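Local structure of fructosyl amine: oxygen oxidoreductase (Aspergillus fumigatus, 3DJE) at residues D348-Y353 with I393-D398; V138-F143 with M321-D326; E75-G80 with L370-N375; T285-S290 with V418-D423. The protein oxidatively deglycates fructosyl amino acids as an FAD-dependent fructosamine oxidase of the MSOX/MTOX family. All coordinates share one frame; numbering follows the deposited sequence. Where two conformers were deposited one is given.

In the fold
The four contacts join sequence-distant parts of one chain that binds FAD and the thio-fructopyranose ligand FSA. Interaction 3 lies nearest the centre of the chain; the side chain of Ala77 is about 8 Å from FAD and about 11 Å from FSA. Interaction 4 comes from another direction, with the side chain of Phe421 about 10 Å from FAD and that of Val418 about 10 Å from FSA. The centres of interactions 3 and 4 are 33 Å apart, on opposite sides of the chain's centre. Interaction 1 is 22 Å from interaction 3, centre to centre. Interaction 2 lies away from the ligand sites, 47 Å from interaction 1 between centres.

Interaction 1 (D348-Y353 with I393-D398); sequences DRHPQY and IKWNPD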
loop_
_atom_site.group_PDB
_atom_site.type_symbol
_atom_site.label_atom_id
_atom_site.label_comp_id
_atom_site.label_asym_id
_atom_site.label_seq_id
_atom_site.Cartn_x
_atom_site.Cartn_y
_atom_site.Cartn_z
ATOM N N ASP A 348 13.089 -2.723 -11.502
ATOM C CA ASP A 348 14.042 -2.943 -12.580
ATOM C C ASP A 348 15.211 -1.999 -12.395
ATOM O O ASP A 348 15.130 -1.018 -11.652
ATOM C CB ASP A 348 13.367 -2.652 -13.923
ATOM C CG ASP A 348 14.069 -3.320 -15.130
ATOM O OD1 ASP A 348 15.104 -4.021 -14.998
ATOM O OD2 ASP A 348 13.553 -3.135 -16.254
ATOM N N ARG A 349 16.312 -2.311 -13.065
ATOM C CA ARG A 349 17.349 -1.318 -13.294
ATOM C C ARG A 349 16.817 -0.332 -14.319
ATOM O O ARG A 349 16.051 -0.713 -15.217
ATOM C CB ARG A 349 18.594 -1.987 -13.857
ATOM C CG ARG A 349 18.904 -3.276 -13.156
ATOM C CD ARG A 349 20.185 -3.243 -12.430
ATOM N NE ARG A 349 21.184 -4.036 -13.130
ATOM C CZ ARG A 349 21.986 -3.557 -14.076
ATOM N NH1 ARG A 349 21.907 -2.281 -14.435
ATOM N NH2 ARG A 349 22.875 -4.353 -14.661
ATOM N N HIS A 350 17.221 0.929 -14.194
ATOM C CA HIS A 350 16.891 1.916 -15.213
ATOM C C HIS A 350 17.639 1.554 -16.521
ATOM O O HIS A 350 18.805 1.164 -16.474
ATOM C CB HIS A 350 17.261 3.319 -14.740
ATOM C CG HIS A 350 16.683 4.396 -15.595
ATOM N ND1 HIS A 350 17.274 4.807 -16.774
ATOM C CD2 HIS A 350 15.548 5.121 -15.463
ATOM C CE1 HIS A 350 16.534 5.759 -17.318
ATOM N NE2 HIS A 350 15.480 5.963 -16.545
ATOM N N PRO A 351 16.956 1.652 -17.681
ATOM C CA PRO A 351 17.553 1.255 -18.970
ATOM C C PRO A 351 18.768 2.069 -19.417
ATOM O O PRO A 351 19.606 1.557 -20.184
ATOM C CB PRO A 351 16.404 1.444 -19.963
ATOM C CG PRO A 351 15.476 2.407 -19.322
ATOM C CD PRO A 351 15.563 2.102 -17.850
ATOM N N GLN A 352 18.865 3.314 -18.953
ATOM C CA GLN A 352 19.988 4.183 -19.307
ATOM C C GLN A 352 20.910 4.518 -18.138
ATOM O O GLN A 352 22.140 4.531 -18.300
ATOM C CB GLN A 352 19.482 5.465 -19.960
ATOM C CG GLN A 352 20.610 6.386 -20.425
ATOM C CD GLN A 352 20.118 7.649 -21.102
ATOM O OE1 GLN A 352 20.924 8.445 -21.597
ATOM N NE2 GLN A 352 18.801 7.837 -21.150
ATOM N N TYR A 353 20.323 4.814 -16.976
ATOM C CA TYR A 353 21.104 5.142 -15.785
ATOM C C TYR A 353 21.538 3.854 -15.087
ATOM O O TYR A 353 20.799 3.299 -14.262
ATOM C CB TYR A 353 20.302 6.044 -14.833
ATOM C CG TYR A 353 19.672 7.249 -15.499
ATOM C CD1 TYR A 353 20.386 8.006 -16.429
ATOM C CD2 TYR A 353 18.366 7.631 -15.198
ATOM C CE1 TYR A 353 19.805 9.114 -17.056
ATOM C CE2 TYR A 353 17.773 8.743 -15.809
ATOM C CZ TYR A 353 18.504 9.474 -16.735
ATOM O OH TYR A 353 17.932 10.565 -17.348
ATOM N N ILE A 393 7.408 -6.952 -14.672
ATOM C CA ILE A 393 7.722 -5.831 -13.766
ATOM C C ILE A 393 8.784 -4.868 -14.317
ATOM O O ILE A 393 9.161 -3.893 -13.647
ATOM C CB ILE A 393 8.194 -6.333 -12.377
ATOM C CG1 ILE A 393 9.529 -7.082 -12.517
ATOM C CG2 ILE A 393 7.085 -7.174 -11.720
ATOM C CD1 ILE A 393 10.144 -7.615 -11.222
ATOM N N LYS A 394 9.266 -5.129 -15.527
ATOM C CA LYS A 394 10.345 -4.316 -16.104
ATOM C C LYS A 394 9.931 -2.876 -16.417
ATOM O O LYS A 394 8.746 -2.573 -16.497
ATOM C CB LYS A 394 10.884 -4.970 -17.380
ATOM C CG LYS A 394 9.870 -5.067 -18.495
ATOM C CD LYS A 394 10.572 -5.503 -19.754
ATOM C CE LYS A 394 9.607 -5.817 -20.858
ATOM N NZ LYS A 394 10.387 -6.376 -22.003
ATOM N N TRP A 395 10.932 -2.006 -16.577
ATOM C CA TRP A 395 10.725 -0.656 -17.114
ATOM C C TRP A 395 9.918 -0.768 -18.403
ATOM O O TRP A 395 10.295 -1.512 -19.306
ATOM C CB TRP A 395 12.084 -0.003 -17.383
ATOM C CG TRP A 395 12.018 1.424 -17.810
ATOM C CD1 TRP A 395 12.054 1.899 -19.099
ATOM C CD2 TRP A 395 11.934 2.574 -16.958
ATOM N NE1 TRP A 395 11.991 3.280 -19.097
ATOM C CE2 TRP A 395 11.916 3.719 -17.799
ATOM C CE3 TRP A 395 11.859 2.753 -15.567
ATOM C CZ2 TRP A 395 11.822 5.021 -17.292
ATOM C CZ3 TRP A 395 11.781 4.058 -15.061
ATOM C CH2 TRP A 395 11.762 5.172 -15.927
ATOM N N ASN A 396 8.798 -0.048 -18.476
ATOM C CA ASN A 396 7.799 -0.293 -19.521
ATOM C C ASN A 396 7.086 0.978 -19.997
ATOM O O ASN A 396 5.896 1.142 -19.748
ATOM C CB ASN A 396 6.760 -1.302 -18.998
ATOM C CG ASN A 396 6.040 -2.078 -20.113
ATOM O OD1 ASN A 396 5.353 -3.062 -19.838
ATOM N ND2 ASN A 396 6.198 -1.645 -21.356
ATOM N N PRO A 397 7.803 1.881 -20.689
ATOM C CA PRO A 397 7.114 3.096 -21.141
ATOM C C PRO A 397 5.991 2.820 -22.154
ATOM O O PRO A 397 5.014 3.573 -22.220
ATOM C CB PRO A 397 8.234 3.918 -21.794
ATOM C CG PRO A 397 9.280 2.941 -22.134
ATOM C CD PRO A 397 9.218 1.864 -21.104
ATOM N N ASP A 398 6.118 1.742 -22.922
ATOM C CA ASP A 398 5.146 1.442 -23.980
ATOM C C ASP A 398 3.733 1.153 -23.471
ATOM O O ASP A 398 2.760 1.472 -24.147
ATOM C CB ASP A 398 5.651 0.308 -24.881
ATOM C CG ASP A 398 6.881 0.708 -25.691
ATOM O OD1 ASP A 398 7.112 1.921 -25.882
ATOM O OD2 ASP A 398 7.622 -0.192 -26.141
#
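This contact joins the loop after edge strand 346-347 of the FAD-domain sheet to the chain leaving helix 387-393. Asp348 reaches across with one carboxylate oxygen. The backbone N of Trp395 donates to Asp348 OD2 at 2.9 Å, with an N-H...O angle of 164°. The anti lone pair of OD2 is used. The CG of Asp348 lies opposite its backbone N (chi1 -159°), which turns the carboxylate to the incoming chain. OD2 also rests 3.4 Å from Lys394 CA. The Lys394 ammonium leads elsewhere, to a salt bridge with Glu391.

Trp395 lays one indole face against two residues of the loop. Pro351 CD sits 3.6 Å from the centroid of the five-membered ring, close to its normal, in a CH-pi contact. His350 meets the six-membered ring edge-to-face, with planes at 56° and CD2 3.8 Å from Trp395 CH2. The imidazole is itself held within the loop: His350 ND1 accepts from the backbone N of Gln352 and of Tyr353. Two N-H donors at ND1 suggest that it carries no proton. These bonds, with Tyr353 and Pro351 against its two faces, help to hold the ring. The indole packs on this His-Pro surface while Asp348 holds its backbone.

Interaction 2 (V138-F143 with M321-D326); sequences VLQGDF and MPQLAD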
loop_
_atom_site.group_PDB
_atom_site.type_symbol
_atom_site.label_atom_id
_atom_site.label_comp_id
_atom_site.label_asym_id
_atom_site.label_seq_id
_atom_site.Cartn_x
_atom_site.Cartn_y
_atom_site.Cartn_z
ATOM N N VAL A 138 -22.451 -7.055 16.806
ATOM C CA VAL A 138 -21.369 -6.431 16.032
ATOM C C VAL A 138 -21.845 -6.056 14.626
ATOM O O VAL A 138 -21.892 -4.888 14.277
ATOM C CB VAL A 138 -20.098 -7.318 15.944
ATOM C CG1 VAL A 138 -19.073 -6.670 15.018
ATOM C CG2 VAL A 138 -19.489 -7.556 17.324
ATOM N N LEU A 139 -22.206 -7.055 13.827
ATOM C CA LEU A 139 -22.636 -6.793 12.463
ATOM C C LEU A 139 -24.158 -6.722 12.407
ATOM O O LEU A 139 -24.825 -7.679 11.993
ATOM C CB LEU A 139 -22.069 -7.838 11.503
ATOM C CG LEU A 139 -20.536 -7.879 11.419
ATOM C CD1 LEU A 139 -20.097 -9.078 10.577
ATOM C CD2 LEU A 139 -19.932 -6.573 10.864
ATOM N N GLN A 140 -24.680 -5.564 12.796
ATOM C CA GLN A 140 -26.121 -5.358 12.968
ATOM C C GLN A 140 -26.847 -4.974 11.682
ATOM O O GLN A 140 -28.084 -4.959 11.643
ATOM C CB GLN A 140 -26.364 -4.265 14.007
ATOM C CG GLN A 140 -25.897 -4.622 15.411
ATOM C CD GLN A 140 -26.359 -3.616 16.439
ATOM O OE1 GLN A 140 -27.423 -3.003 16.291
ATOM N NE2 GLN A 140 -25.559 -3.428 17.482
ATOM N N GLY A 141 -26.086 -4.645 10.641
ATOM C CA GLY A 141 -26.644 -4.087 9.412
ATOM C C GLY A 141 -27.347 -5.078 8.504
ATOM O O GLY A 141 -27.338 -6.291 8.751
ATOM N N ASP A 142 -27.953 -4.548 7.445
ATOM C CA ASP A 142 -28.763 -5.356 6.532
ATOM C C ASP A 142 -28.017 -5.818 5.285
ATOM O O ASP A 142 -28.568 -6.563 4.469
ATOM C CB ASP A 142 -30.035 -4.598 6.138
ATOM C CG ASP A 142 -31.024 -4.476 7.287
ATOM O OD1 ASP A 142 -30.886 -5.198 8.298
ATOM O OD2 ASP A 142 -31.945 -3.636 7.178
ATOM N N PHE A 143 -26.768 -5.370 5.130
ATOM C CA PHE A 143 -25.920 -5.795 4.009
ATOM C C PHE A 143 -26.689 -5.844 2.671
ATOM O O PHE A 143 -26.712 -6.875 2.001
ATOM C CB PHE A 143 -25.300 -7.161 4.331
ATOM C CG PHE A 143 -24.360 -7.136 5.512
ATOM C CD1 PHE A 143 -22.985 -6.976 5.316
ATOM C CD2 PHE A 143 -24.836 -7.276 6.816
ATOM C CE1 PHE A 143 -22.095 -6.954 6.404
ATOM C CE2 PHE A 143 -23.951 -7.261 7.909
ATOM C CZ PHE A 143 -22.579 -7.097 7.698
HETATM N N MSE A 321 -22.381 -1.934 10.405
HETATM C CA MSE A 321 -22.370 -1.674 11.841
HETATM C C MSE A 321 -23.111 -0.368 12.125
HETATM O O MSE A 321 -22.507 0.632 12.503
HETATM C CB MSE A 321 -20.930 -1.606 12.339
HETATM C CG MSE A 321 -20.232 -2.927 12.165
HETATM SE SE MSE A 321 -18.466 -2.948 12.913
HETATM C CE MSE A 321 -17.658 -1.512 11.882
ATOM N N PRO A 322 -24.435 -0.363 11.902
ATOM C CA PRO A 322 -25.178 0.906 11.976
ATOM C C PRO A 322 -25.126 1.560 13.361
ATOM O O PRO A 322 -25.275 2.792 13.468
ATOM C CB PRO A 322 -26.614 0.504 11.591
ATOM C CG PRO A 322 -26.684 -0.963 11.812
ATOM C CD PRO A 322 -25.302 -1.501 11.548
ATOM N N GLN A 323 -24.884 0.757 14.398
ATOM C CA GLN A 323 -24.723 1.279 15.768
ATOM C C GLN A 323 -23.511 2.233 15.908
ATOM O O GLN A 323 -23.433 3.044 16.843
ATOM C CB GLN A 323 -24.668 0.132 16.786
ATOM C CG GLN A 323 -23.350 -0.685 16.823
ATOM C CD GLN A 323 -23.240 -1.758 15.745
ATOM O OE1 GLN A 323 -24.088 -1.866 14.860
ATOM N NE2 GLN A 323 -22.168 -2.548 15.811
ATOM N N LEU A 324 -22.581 2.141 14.956
ATOM C CA LEU A 324 -21.372 2.959 14.963
ATOM C C LEU A 324 -21.405 4.101 13.955
ATOM O O LEU A 324 -20.490 4.921 13.918
ATOM C CB LEU A 324 -20.129 2.081 14.707
ATOM C CG LEU A 324 -19.829 0.967 15.716
ATOM C CD1 LEU A 324 -18.491 0.286 15.391
ATOM C CD2 LEU A 324 -19.808 1.535 17.145
ATOM N N ALA A 325 -22.466 4.165 13.147
ATOM C CA ALA A 325 -22.466 5.012 11.948
ATOM C C ALA A 325 -22.407 6.517 12.219
ATOM O O ALA A 325 -22.010 7.295 11.346
ATOM C CB ALA A 325 -23.642 4.666 11.041
ATOM N N ASP A 326 -22.788 6.914 13.432
ATOM C CA ASP A 326 -22.823 8.323 13.807
ATOM C C ASP A 326 -21.728 8.704 14.801
ATOM O O ASP A 326 -21.654 9.852 15.235
ATOM C CB ASP A 326 -24.202 8.692 14.369
ATOM C CG ASP A 326 -25.301 8.634 13.314
ATOM O OD1 ASP A 326 -25.047 9.017 12.144
ATOM O OD2 ASP A 326 -26.426 8.203 13.655
#
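Two loops meet here at the periphery of the chain, away from the ligand sites. One runs from helix 127-131 to strand 147-151, the other from helix 307-320 to strand 331-339, and both strands belong to the large mixed sheet. The polar part rests on one direct hydrogen bond. Gln323 NE2 donates to Val138 O at 2.8 Å, with an N-H...O angle of 163°. The acceptor lies close to the plane of the Gln323 amide. Gln323 folds back to make this bond: CG lies between its backbone N and carbonyl carbon, and the chain bends at chi2 (-81°). The same NE2 also bonds to Tyr251 OH, so two partners fix the turn of the amide.

The second kind of contact is amide on amide. The side-chain amides of Gln140 and Gln323 are stacked, with planes only 7° apart. Gln140 NE2 lies 3.3 Å from Gln323 CD. The two amides do not bond to each other; Gln140 NE2 instead donates to Gly137 O, just ahead in its own loop.

Apolar packing completes the contact. The selenomethionine Met321 passes its CG beside Leu139 CD2 at 3.9 Å, and its selenium comes near Val138 CG1. Phe265 of strand 263-265 touches both Leu139 and Met321, and Tyr251 touches both Val138 and Met321. The ring of Pro322 lies against the backbone of Gly141. Here Pro322 CD comes within 3.4 Å of Gly141 N.

Interaction 3 (E75-G80 with L370-N375); sequences EEAFNG and LPSIGN
Helix 64-83 passes the turn that leads into helix 373-382, and the backbones come close at two points: CA atoms are 5.1 Å apart for both Ala77 with Ser372 and Gly80 with Pro371. Ser372 is the centre of the contact. Its OG lies between the backbone N and the carbonyl carbon (chi1 54°), which places it against Ala77, 3.2 Å from Ala77 CA. OG also makes a weak hydrogen bond to Tyr369 O. The CB of Ser372 rests over the helix backbone, 3.7 Å from Glu76 O.

About one turn further along helix 64-83, Gly80 CA meets Pro371 CB at 3.7 Å. Gly80 presents only its CA here, and the proline ring lies directly on the helix backbone. The polar link is indirect. A water donates to Glu76 OE1 and to Ser372 O, at 2.9 Å each, and the extended side chain of Glu76 carries its carboxylate out to meet it.

Helix 16-27 also contacts the 370-375 segment: Ser20 OG bonds Leu370 O and Gly374 N, while His24 bonds Pro371 O. The turn thus lies between helices 64-83 and 16-27, just after the FAD-binding residues Phe367 and Lys368.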
loop_
_atom_site.group_PDB
_atom_site.type_symbol
_atom_site.label_atom_id
_atom_site.label_comp_id
_atom_site.label_asym_id
_atom_site.label_seq_id
_atom_site.Cartn_x
_atom_site.Cartn_y
_atom_site.Cartn_z
ATOM N N GLU A 75 3.143 -15.835 -2.930
ATOM C CA GLU A 75 3.586 -16.977 -2.119
ATOM C C GLU A 75 4.818 -16.598 -1.281
ATOM O O GLU A 75 4.887 -16.937 -0.092
ATOM C CB GLU A 75 3.829 -18.214 -2.988
ATOM C CG GLU A 75 3.758 -19.537 -2.222
ATOM C CD GLU A 75 5.095 -19.966 -1.646
ATOM O OE1 GLU A 75 6.125 -19.324 -1.968
ATOM O OE2 GLU A 75 5.123 -20.959 -0.875
ATOM N N GLU A 76 5.755 -15.862 -1.883
ATOM C CA GLU A 76 6.955 -15.409 -1.167
ATOM C C GLU A 76 6.595 -14.493 -0.005
ATOM O O GLU A 76 7.204 -14.574 1.078
ATOM C CB GLU A 76 7.941 -14.709 -2.109
ATOM C CG GLU A 76 8.649 -15.673 -3.053
ATOM C CD GLU A 76 9.386 -15.006 -4.210
ATOM O OE1 GLU A 76 9.106 -13.822 -4.538
ATOM O OE2 GLU A 76 10.243 -15.692 -4.820
ATOM N N ALA A 77 5.608 -13.625 -0.221
ATOM C CA ALA A 77 5.182 -12.705 0.830
ATOM C C ALA A 77 4.522 -13.467 1.965
ATOM O O ALA A 77 4.829 -13.224 3.125
ATOM C CB ALA A 77 4.224 -11.636 0.268
ATOM N N PHE A 78 3.622 -14.394 1.622
ATOM C CA PHE A 78 2.930 -15.182 2.642
ATOM C C PHE A 78 3.880 -16.045 3.442
ATOM O O PHE A 78 3.713 -16.190 4.662
ATOM C CB PHE A 78 1.832 -16.048 2.033
ATOM C CG PHE A 78 0.457 -15.481 2.195
ATOM C CD1 PHE A 78 -0.135 -14.766 1.158
ATOM C CD2 PHE A 78 -0.252 -15.666 3.387
ATOM C CE1 PHE A 78 -1.423 -14.247 1.291
ATOM C CE2 PHE A 78 -1.554 -15.161 3.540
ATOM C CZ PHE A 78 -2.135 -14.443 2.493
ATOM N N ASN A 79 4.862 -16.630 2.760
ATOM C CA ASN A 79 5.918 -17.362 3.437
ATOM C C ASN A 79 6.517 -16.498 4.542
ATOM O O ASN A 79 6.675 -16.961 5.667
ATOM C CB ASN A 79 7.008 -17.793 2.461
ATOM C CG ASN A 79 6.590 -18.968 1.585
ATOM O OD1 ASN A 79 5.625 -19.675 1.880
ATOM N ND2 ASN A 79 7.325 -19.177 0.496
ATOM N N GLY A 80 6.808 -15.236 4.218
ATOM C CA GLY A 80 7.396 -14.311 5.182
ATOM C C GLY A 80 6.495 -14.113 6.386
ATOM O O GLY A 80 6.944 -14.219 7.521
ATOM N N LEU A 370 5.790 -6.601 2.114
ATOM C CA LEU A 370 6.845 -6.136 3.016
ATOM C C LEU A 370 7.902 -7.210 3.347
ATOM O O LEU A 370 9.103 -6.921 3.316
ATOM C CB LEU A 370 6.250 -5.561 4.307
ATOM C CG LEU A 370 7.268 -5.129 5.377
ATOM C CD1 LEU A 370 8.197 -4.014 4.891
ATOM C CD2 LEU A 370 6.596 -4.722 6.692
ATOM N N PRO A 371 7.472 -8.422 3.712
ATOM C CA PRO A 371 8.492 -9.428 4.088
ATOM C C PRO A 371 9.449 -9.856 2.970
ATOM O O PRO A 371 10.522 -10.387 3.283
ATOM C CB PRO A 371 7.641 -10.636 4.492
ATOM C CG PRO A 371 6.303 -10.052 4.870
ATOM C CD PRO A 371 6.102 -8.949 3.878
ATOM N N SER A 372 9.069 -9.634 1.708
ATOM C CA SER A 372 9.695 -10.326 0.578
ATOM C C SER A 372 10.153 -9.445 -0.586
ATOM O O SER A 372 11.066 -9.822 -1.326
ATOM C CB SER A 372 8.713 -11.357 0.019
ATOM O OG SER A 372 7.464 -10.743 -0.290
ATOM N N ILE A 373 9.494 -8.304 -0.778
ATOM C CA ILE A 373 9.719 -7.526 -1.995
ATOM C C ILE A 373 11.172 -7.030 -2.086
ATOM O O ILE A 373 11.714 -6.900 -3.182
ATOM C CB ILE A 373 8.671 -6.364 -2.144
ATOM C CG1 ILE A 373 8.500 -5.950 -3.614
ATOM C CG2 ILE A 373 9.052 -5.168 -1.247
ATOM C CD1 ILE A 373 7.835 -7.012 -4.498
ATOM N N GLY A 374 11.794 -6.751 -0.940
ATOM C CA GLY A 374 13.213 -6.361 -0.911
ATOM C C GLY A 374 14.118 -7.359 -1.629
ATOM O O GLY A 374 15.101 -6.969 -2.268
ATOM N N ASN A 375 13.790 -8.647 -1.542
ATOM C CA ASN A 375 14.606 -9.667 -2.211
ATOM C C ASN A 375 14.570 -9.488 -3.721
ATOM O O ASN A 375 15.587 -9.657 -4.408
ATOM C CB ASN A 375 14.138 -11.075 -1.835
ATOM C CG ASN A 375 14.973 -11.688 -0.728
ATOM O OD1 ASN A 375 16.142 -11.328 -0.524
ATOM N ND2 ASN A 375 14.371 -12.622 0.007
HETATM O O HOH W 1 9.990 -11.279 -3.540
#

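Interaction 4 (T285-S290 with V418-D423); sequences TNMVQS and VMDFHD
Asp420 OD1 is gripped by two donors from the strand across. Thr285 OG1 donates at 2.7 Å, meeting Asp420 OD1 on its anti side and 31° out of the carboxylate plane. Met287 N donates at 2.9 Å to the syn lone pair of Asp420 OD1, nearly straight at 171°. With its CG turned away from the backbone N (chi1 -164°), Asp420 carries the carboxylate to Thr285 and Met287. The other oxygen serves its own segment. Asp420 OD2 accepts from His422 N, closing an Asx turn, and from His422 ND1 at 2.7 Å. The ND1 bond lies near the imidazole plane and limits ring rotation. Four donors therefore hold one carboxylate. With Arg406 NH2 in a long, weak ion pair with OD1, they probably help to keep it ionised.

Thr285 and Asp420 form a parallel beta bridge. Thr285 N donates to Met419 O at 2.8 Å, and Phe421 N to Thr285 O at 3.0 Å. The threonine methyl CG2 turns the other way from OG1 and meets Val418 CG1 at 3.8 Å. Val288 CG1 approaches the His422 ring at its edge. Asn286 turns its ND2 to Ile298 O.

Arg406 NH1 bonds both Thr285 OG1 and Met419 O. Phe421 stacks on Tyr284 and meets Phe300 edge-to-face. Short strand 419-420 runs parallel to the long strand 274-289. The segment 285-290 also pairs antiparallel with strand 295-297, and strand 274-289 with 232-242.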
loop_
_atom_site.group_PDB
_atom_site.type_symbol
_atom_site.label_atom_id
_atom_site.label_comp_id
_atom_site.label_asym_id
_atom_site.label_seq_id
_atom_site.Cartn_x
_atom_site.Cartn_y
_atom_site.Cartn_z
ATOM N N THR A 285 -6.635 11.763 -7.467
ATOM C CA THR A 285 -5.377 12.317 -7.950
ATOM C C THR A 285 -5.250 13.766 -7.460
ATOM O O THR A 285 -6.184 14.318 -6.881
ATOM C CB THR A 285 -5.303 12.303 -9.483
ATOM O OG1 THR A 285 -6.442 13.012 -10.004
ATOM C CG2 THR A 285 -5.285 10.866 -10.018
ATOM N N ASN A 286 -4.088 14.371 -7.678
ATOM C CA ASN A 286 -3.925 15.799 -7.419
ATOM C C ASN A 286 -3.188 16.416 -8.597
ATOM O O ASN A 286 -2.007 16.751 -8.499
ATOM C CB ASN A 286 -3.191 16.044 -6.103
ATOM C CG ASN A 286 -3.202 17.516 -5.684
ATOM O OD1 ASN A 286 -4.237 18.184 -5.752
ATOM N ND2 ASN A 286 -2.057 18.014 -5.231
HETATM N N MSE A 287 -3.916 16.531 -9.710
HETATM C CA MSE A 287 -3.385 16.970 -10.996
HETATM C C MSE A 287 -3.087 18.463 -11.005
HETATM O O MSE A 287 -3.986 19.291 -10.857
HETATM C CB MSE A 287 -4.367 16.634 -12.128
HETATM C CG MSE A 287 -4.620 15.146 -12.337
HETATM SE SE MSE A 287 -2.993 14.171 -12.808
HETATM C CE MSE A 287 -3.723 12.393 -13.085
ATOM N N VAL A 288 -1.812 18.794 -11.162
ATOM C CA VAL A 288 -1.397 20.182 -11.325
ATOM C C VAL A 288 -0.880 20.368 -12.745
ATOM O O VAL A 288 -0.322 19.439 -13.348
ATOM C CB VAL A 288 -0.322 20.621 -10.283
ATOM C CG1 VAL A 288 -0.824 20.391 -8.853
ATOM C CG2 VAL A 288 1.011 19.910 -10.518
ATOM N N GLN A 289 -1.093 21.560 -13.288
ATOM C CA GLN A 289 -0.534 21.900 -14.586
ATOM C C GLN A 289 0.779 22.650 -14.394
ATOM O O GLN A 289 0.841 23.649 -13.666
ATOM C CB GLN A 289 -1.520 22.728 -15.416
ATOM C CG GLN A 289 -1.246 22.678 -16.915
ATOM C CD GLN A 289 -2.399 23.211 -17.746
ATOM O OE1 GLN A 289 -2.902 24.314 -17.506
ATOM N NE2 GLN A 289 -2.822 22.431 -18.739
ATOM N N SER A 290 1.828 22.142 -15.035
ATOM C CA SER A 290 3.129 22.797 -15.035
ATOM C C SER A 290 3.135 23.926 -16.065
ATOM O O SER A 290 2.194 24.060 -16.858
ATOM C CB SER A 290 4.231 21.782 -15.353
ATOM O OG SER A 290 4.125 20.637 -14.522
ATOM N N VAL A 418 -12.213 8.145 -11.101
ATOM C CA VAL A 418 -11.011 8.649 -10.436
ATOM C C VAL A 418 -11.221 10.144 -10.160
ATOM O O VAL A 418 -11.363 10.957 -11.092
ATOM C CB VAL A 418 -9.736 8.410 -11.279
ATOM C CG1 VAL A 418 -8.479 8.909 -10.546
ATOM C CG2 VAL A 418 -9.583 6.928 -11.622
HETATM N N MSE A 419 -11.256 10.498 -8.879
HETATM C CA MSE A 419 -11.540 11.865 -8.448
HETATM C C MSE A 419 -10.272 12.710 -8.368
HETATM O O MSE A 419 -9.176 12.223 -8.644
HETATM C CB MSE A 419 -12.267 11.836 -7.103
HETATM C CG MSE A 419 -13.566 11.059 -7.162
HETATM SE SE MSE A 419 -14.231 10.638 -5.415
HETATM C CE MSE A 419 -12.920 9.270 -4.945
ATOM N N ASP A 420 -10.429 13.986 -8.019
ATOM C CA ASP A 420 -9.280 14.871 -7.854
ATOM C C ASP A 420 -9.476 15.823 -6.681
ATOM O O ASP A 420 -10.564 16.360 -6.470
ATOM C CB ASP A 420 -8.986 15.640 -9.153
ATOM C CG ASP A 420 -7.594 16.257 -9.165
ATOM O OD1 ASP A 420 -6.693 15.696 -9.824
ATOM O OD2 ASP A 420 -7.402 17.299 -8.502
ATOM N N PHE A 421 -8.413 16.019 -5.907
ATOM C CA PHE A 421 -8.490 16.851 -4.710
ATOM C C PHE A 421 -8.815 18.315 -5.002
ATOM O O PHE A 421 -9.313 19.020 -4.123
ATOM C CB PHE A 421 -7.197 16.735 -3.895
ATOM C CG PHE A 421 -7.096 15.457 -3.092
ATOM C CD1 PHE A 421 -8.024 15.172 -2.085
ATOM C CD2 PHE A 421 -6.059 14.551 -3.323
ATOM C CE1 PHE A 421 -7.934 13.987 -1.331
ATOM C CE2 PHE A 421 -5.965 13.354 -2.570
ATOM C CZ PHE A 421 -6.896 13.083 -1.577
ATOM N N HIS A 422 -8.528 18.762 -6.226
ATOM C CA HIS A 422 -8.900 20.125 -6.641
ATOM C C HIS A 422 -10.415 20.334 -6.624
ATOM O O HIS A 422 -10.885 21.473 -6.534
ATOM C CB HIS A 422 -8.326 20.467 -8.022
ATOM C CG HIS A 422 -6.839 20.643 -8.023
ATOM N ND1 HIS A 422 -5.967 19.611 -8.298
ATOM C CD2 HIS A 422 -6.070 21.728 -7.762
ATOM C CE1 HIS A 422 -4.725 20.055 -8.217
ATOM N NE2 HIS A 422 -4.759 21.336 -7.894
ATOM N N ASP A 423 -11.168 19.238 -6.720
ATOM C CA ASP A 423 -12.636 19.274 -6.668
ATOM C C ASP A 423 -13.186 19.243 -5.243
ATOM O O ASP A 423 -14.384 19.446 -5.030
ATOM C CB ASP A 423 -13.237 18.115 -7.471
ATOM C CG ASP A 423 -12.870 18.158 -8.948
ATOM O OD1 ASP A 423 -12.449 19.222 -9.452
ATOM O OD2 ASP A 423 -13.006 17.112 -9.616
#